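Local coordinates for minor fimbrium anchoring subunit Mfa2 (Porphyromonas gingivalis, PDB 5NFI), which anchors the minor (Mfa1) fimbriae in the bacterial outer membrane through its interaction with Mfa1 and regulates fimbrial length, at residues A[167-172]-A[177-182]; A[203-206]-A[210-213]. One frame throughout, in Å; residues are numbered along the deposited sequence.

Contact 1 of 2, residues A[167-172]-A[177-182]; sequences NGSYRF and AKADST
Arg171 and Ser169 both set their side chains beside their own backbone N (chi1 -57° and -59°), and from there each meets Ala177 differently. The arginine chain bends at chi3 and brings its guanidinium over the backbone of Ala177, whose CA sits over the centre of one face, 3.9 Å above the plane. Ser169 instead offers its CB, 3.8 Å from Ala177 CB, while Ser169 OG lies 3.9 Å from Ala179 CB. Small residues suit this place: alanine methyls let the returning chain come close to the strand 169-171. One backbone bond ties the two together, Ala177 N to Ser169 O at 2.7 Å, with the donor 40° above the carbonyl plane. Tyr170 CB points away from segment 177-182, and the ring extends so that Tyr170 OH donates to Asn167 O, 2.7 Å away. Strand 169-171 also pairs antiparallel with strand 93-100, whose Val93 touches Ala177. The contact thus closes a short connection before strand 182-190 by one backbone hydrogen bond, methyl packing and the guanidinium face over Ala177 CA. No salt bridge crosses it; the like charges of exposed Lys178 NZ and Arg171 NH2, 5.3 Å apart, probably repel each other weakly.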
loop_
_atom_site.group_PDB
_atom_site.type_symbol
_atom_site.label_atom_id
_atom_site.label_comp_id
_atom_site.label_asym_id
_atom_site.label_seq_id
_atom_site.Cartn_x
_atom_site.Cartn_y
_atom_site.Cartn_z
ATOM N N ASN A 167 -1.423 7.873 -3.882
ATOM C CA ASN A 167 -1.563 6.427 -3.727
ATOM C C ASN A 167 -2.809 5.982 -2.933
ATOM O O ASN A 167 -2.759 4.983 -2.208
ATOM C CB ASN A 167 -0.296 5.867 -3.063
ATOM C CG ASN A 167 -0.121 6.362 -1.644
ATOM O OD1 ASN A 167 -0.705 7.362 -1.260
ATOM N ND2 ASN A 167 0.672 5.654 -0.852
ATOM N N GLY A 168 -3.923 6.695 -3.068
ATOM C CA GLY A 168 -5.113 6.376 -2.288
ATOM C C GLY A 168 -6.209 5.700 -3.097
ATOM O O GLY A 168 -7.308 5.456 -2.607
ATOM N N SER A 169 -5.903 5.395 -4.349
ATOM C CA SER A 169 -6.892 4.849 -5.251
ATOM C C SER A 169 -6.354 3.645 -5.994
ATOM O O SER A 169 -5.264 3.695 -6.566
ATOM C CB SER A 169 -7.337 5.915 -6.234
ATOM O OG SER A 169 -7.880 7.000 -5.523
ATOM N N TYR A 170 -7.106 2.550 -5.978
ATOM C CA TYR A 170 -6.611 1.330 -6.598
ATOM C C TYR A 170 -7.629 0.705 -7.542
ATOM O O TYR A 170 -8.840 0.701 -7.268
ATOM C CB TYR A 170 -6.174 0.345 -5.516
ATOM C CG TYR A 170 -4.991 0.868 -4.747
ATOM C CD1 TYR A 170 -5.158 1.845 -3.769
ATOM C CD2 TYR A 170 -3.696 0.428 -5.020
ATOM C CE1 TYR A 170 -4.080 2.377 -3.074
ATOM C CE2 TYR A 170 -2.604 0.956 -4.316
ATOM C CZ TYR A 170 -2.813 1.936 -3.345
ATOM O OH TYR A 170 -1.765 2.473 -2.636
ATOM N N ARG A 171 -7.131 0.203 -8.671
ATOM C CA ARG A 171 -7.957 -0.537 -9.611
ATOM C C ARG A 171 -8.285 -1.905 -9.023
ATOM O O ARG A 171 -7.800 -2.249 -7.944
ATOM C CB ARG A 171 -7.251 -0.678 -10.951
ATOM C CG ARG A 171 -6.870 0.640 -11.556
ATOM C CD ARG A 171 -6.360 0.474 -12.975
ATOM N NE ARG A 171 -5.340 1.473 -13.287
ATOM C CZ ARG A 171 -5.616 2.734 -13.597
ATOM N NH1 ARG A 171 -6.885 3.140 -13.639
ATOM N NH2 ARG A 171 -4.631 3.587 -13.863
ATOM N N PHE A 172 -9.107 -2.688 -9.718
ATOM C CA PHE A 172 -9.434 -4.020 -9.230
ATOM C C PHE A 172 -8.187 -4.893 -9.189
ATOM O O PHE A 172 -7.909 -5.521 -8.165
ATOM C CB PHE A 172 -10.530 -4.654 -10.074
ATOM C CG PHE A 172 -11.889 -4.259 -9.643
ATOM C CD1 PHE A 172 -12.499 -3.146 -10.175
ATOM C CD2 PHE A 172 -12.548 -4.976 -8.670
ATOM C CE1 PHE A 172 -13.756 -2.763 -9.754
ATOM C CE2 PHE A 172 -13.802 -4.602 -8.258
ATOM C CZ PHE A 172 -14.409 -3.494 -8.795
ATOM N N ALA A 177 -4.460 3.601 -9.118
ATOM C CA ALA A 177 -5.248 4.445 -9.989
ATOM C C ALA A 177 -4.723 5.875 -9.899
ATOM O O ALA A 177 -4.298 6.332 -8.831
ATOM C CB ALA A 177 -6.718 4.375 -9.606
ATOM N N LYS A 178 -4.738 6.593 -11.010
ATOM C CA LYS A 178 -4.227 7.952 -10.960
ATOM C C LYS A 178 -5.196 8.838 -10.184
ATOM O O LYS A 178 -6.410 8.677 -10.278
ATOM C CB LYS A 178 -3.944 8.487 -12.373
ATOM C CG LYS A 178 -2.483 8.220 -12.828
ATOM C CD LYS A 178 -1.908 6.953 -12.142
ATOM C CE LYS A 178 -0.464 6.621 -12.486
ATOM N NZ LYS A 178 -0.075 5.376 -11.741
ATOM N N ALA A 179 -4.637 9.738 -9.380
ATOM C CA ALA A 179 -5.419 10.607 -8.501
ATOM C C ALA A 179 -4.597 11.826 -8.053
ATOM O O ALA A 179 -3.384 11.866 -8.245
ATOM C CB ALA A 179 -5.907 9.822 -7.291
ATOM N N ASP A 180 -5.256 12.817 -7.460
ATOM C CA ASP A 180 -4.550 13.891 -6.776
ATOM C C ASP A 180 -3.784 13.325 -5.605
ATOM O O ASP A 180 -4.125 12.267 -5.090
ATOM C CB ASP A 180 -5.503 14.961 -6.274
ATOM C CG ASP A 180 -6.054 15.794 -7.380
ATOM O OD1 ASP A 180 -5.622 15.576 -8.533
ATOM O OD2 ASP A 180 -6.893 16.680 -7.093
ATOM N N SER A 181 -2.761 14.040 -5.167
ATOM C CA SER A 181 -1.976 13.578 -4.045
ATOM C C SER A 181 -2.813 13.579 -2.795
ATOM O O SER A 181 -3.831 14.239 -2.731
ATOM C CB SER A 181 -0.726 14.443 -3.851
ATOM O OG SER A 181 0.371 13.866 -4.541
ATOM N N THR A 182 -2.369 12.828 -1.804
ATOM C CA THR A 182 -3.087 12.680 -0.559
ATOM C C THR A 182 -2.123 12.912 0.581
ATOM O O THR A 182 -1.053 12.302 0.639
ATOM C CB THR A 182 -3.704 11.273 -0.414
ATOM O OG1 THR A 182 -4.600 11.015 -1.501
ATOM C CG2 THR A 182 -4.448 11.152 0.886
#

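Contact 2 of 2, residues A[203-206]-A[210-213]; sequences LKLE and ENTL
Asn211, the first residue of strand 211-217, reaches across to the backbone of Glu206 and the side chain of Leu205. Its CB points toward the segment 203-206, and CG, set beside the backbone N (chi1 -64°), carries the amide in the same direction, with Asn211 CG 3.9 Å from Glu206 O. At the tip the two branches part. Asn211 ND2 gives a hydrogen bond to Glu206 O at 3.0 Å, but a bent one: the N-H...O angle is 131°, the donor stands 36° above the carbonyl plane, and the oxygen in turn is tilted from the plane of the amide. OD1 turns to another polar partner, accepting a hydrogen bond from Ser165 OG on strand 159-165, and Asn211 OD1 lies 4.3 Å from Leu205 CD2. That methyl approaches because the leucine chain, although it does not start toward Asn211, extends so that its end comes nearer; the same side chain also touches Asn144 of strand 133-151. An asparagine suits this buried place because its short amide has a donor for a loop carbonyl and an acceptor for a serine hydroxyl. Glu206 CB points away from segment 210-213, and its backbone O is what meets Asn211. The contact joins the loop after strand 196-202 to the start of the next strand, with three loop residues between the two segments. Both ends of a buried amide have hydrogen-bonding partners, and bonds at both OD1 and ND2 would probably hold its rotation.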
loop_
_atom_site.group_PDB
_atom_site.type_symbol
_atom_site.label_atom_id
_atom_site.label_comp_id
_atom_site.label_asym_id
_atom_site.label_seq_id
_atom_site.Cartn_x
_atom_site.Cartn_y
_atom_site.Cartn_z
ATOM N N LEU A 203 -0.345 4.191 2.057
ATOM C CA LEU A 203 -0.574 2.984 1.301
ATOM C C LEU A 203 0.663 2.729 0.453
ATOM O O LEU A 203 1.781 2.859 0.956
ATOM C CB LEU A 203 -1.857 3.084 0.475
ATOM C CG LEU A 203 -3.093 3.241 1.373
ATOM C CD1 LEU A 203 -4.343 3.451 0.561
ATOM C CD2 LEU A 203 -3.252 2.026 2.285
ATOM N N LYS A 204 0.475 2.340 -0.807
ATOM C CA LYS A 204 1.565 1.784 -1.611
ATOM C C LYS A 204 2.633 2.822 -1.963
ATOM O O LYS A 204 2.330 3.956 -2.343
ATOM C CB LYS A 204 1.007 1.147 -2.890
ATOM C CG LYS A 204 2.031 0.420 -3.749
ATOM C CD LYS A 204 1.735 -1.062 -3.808
ATOM C CE LYS A 204 1.895 -1.622 -5.214
ATOM N NZ LYS A 204 3.308 -1.530 -5.714
ATOM N N LEU A 205 3.889 2.415 -1.823
ATOM C CA LEU A 205 5.006 3.263 -2.183
ATOM C C LEU A 205 5.662 2.766 -3.447
ATOM O O LEU A 205 6.440 1.827 -3.424
ATOM C CB LEU A 205 6.033 3.309 -1.058
ATOM C CG LEU A 205 5.451 3.777 0.265
ATOM C CD1 LEU A 205 6.483 3.635 1.349
ATOM C CD2 LEU A 205 4.976 5.201 0.136
ATOM N N GLU A 206 5.364 3.405 -4.561
ATOM C CA GLU A 206 6.037 3.021 -5.773
ATOM C C GLU A 206 6.233 4.230 -6.652
ATOM O O GLU A 206 5.582 5.244 -6.491
ATOM C CB GLU A 206 5.253 1.941 -6.514
ATOM C CG GLU A 206 4.034 2.459 -7.253
ATOM C CD GLU A 206 3.180 1.343 -7.813
ATOM O OE1 GLU A 206 2.528 1.557 -8.859
ATOM O OE2 GLU A 206 3.152 0.254 -7.206
ATOM N N GLU A 210 3.507 11.141 -7.464
ATOM C CA GLU A 210 4.104 11.925 -6.397
ATOM C C GLU A 210 4.247 11.117 -5.124
ATOM O O GLU A 210 3.326 10.412 -4.725
ATOM C CB GLU A 210 3.273 13.177 -6.134
ATOM C CG GLU A 210 3.832 14.082 -5.062
ATOM C CD GLU A 210 3.086 15.392 -4.993
ATOM O OE1 GLU A 210 2.894 15.927 -3.873
ATOM O OE2 GLU A 210 2.673 15.875 -6.072
ATOM N N ASN A 211 5.415 11.203 -4.502
ATOM C CA ASN A 211 5.629 10.612 -3.195
ATOM C C ASN A 211 6.506 11.551 -2.399
ATOM O O ASN A 211 7.660 11.248 -2.127
ATOM C CB ASN A 211 6.279 9.225 -3.299
ATOM C CG ASN A 211 5.389 8.203 -4.005
ATOM O OD1 ASN A 211 4.495 7.615 -3.395
ATOM N ND2 ASN A 211 5.642 7.985 -5.293
ATOM N N THR A 212 5.938 12.695 -2.036
ATOM C CA THR A 212 6.676 13.813 -1.486
ATOM C C THR A 212 6.756 13.827 0.031
ATOM O O THR A 212 5.750 13.979 0.715
ATOM C CB THR A 212 6.053 15.128 -1.949
ATOM O OG1 THR A 212 6.128 15.197 -3.377
ATOM C CG2 THR A 212 6.795 16.309 -1.345
ATOM N N LEU A 213 7.969 13.666 0.548
ATOM C CA LEU A 213 8.252 13.889 1.959
ATOM C C LEU A 213 8.680 15.340 2.092
ATOM O O LEU A 213 9.444 15.830 1.255
ATOM C CB LEU A 213 9.340 12.946 2.463
ATOM C CG LEU A 213 9.693 13.096 3.942
ATOM C CD1 LEU A 213 8.513 12.669 4.793
ATOM C CD2 LEU A 213 10.949 12.295 4.290
#

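The two contacts follow one another along the chain, their centres about 11 Å apart, and they meet at Lys204. Its backbone is approached from contact 1 at both polar atoms: Tyr170 OH lies 2.9 Å from Lys204 N, and Asn167 ND2 lies 2.8 Å from Lys204 O, both probable hydrogen bonds. Asn167 and Tyr170 thus probably hold the backbone near the start of segment 203-206, whose far end Asn211 grips. In the other two segments, Ser181 OG lies 3.1 Å from Glu210 CD, a packing contact. Strand 159-165, before contact 1, and strand 182-190, which begins at its last residue, pair antiparallel, and 159-165 pairs also with strand 211-217 of contact 2.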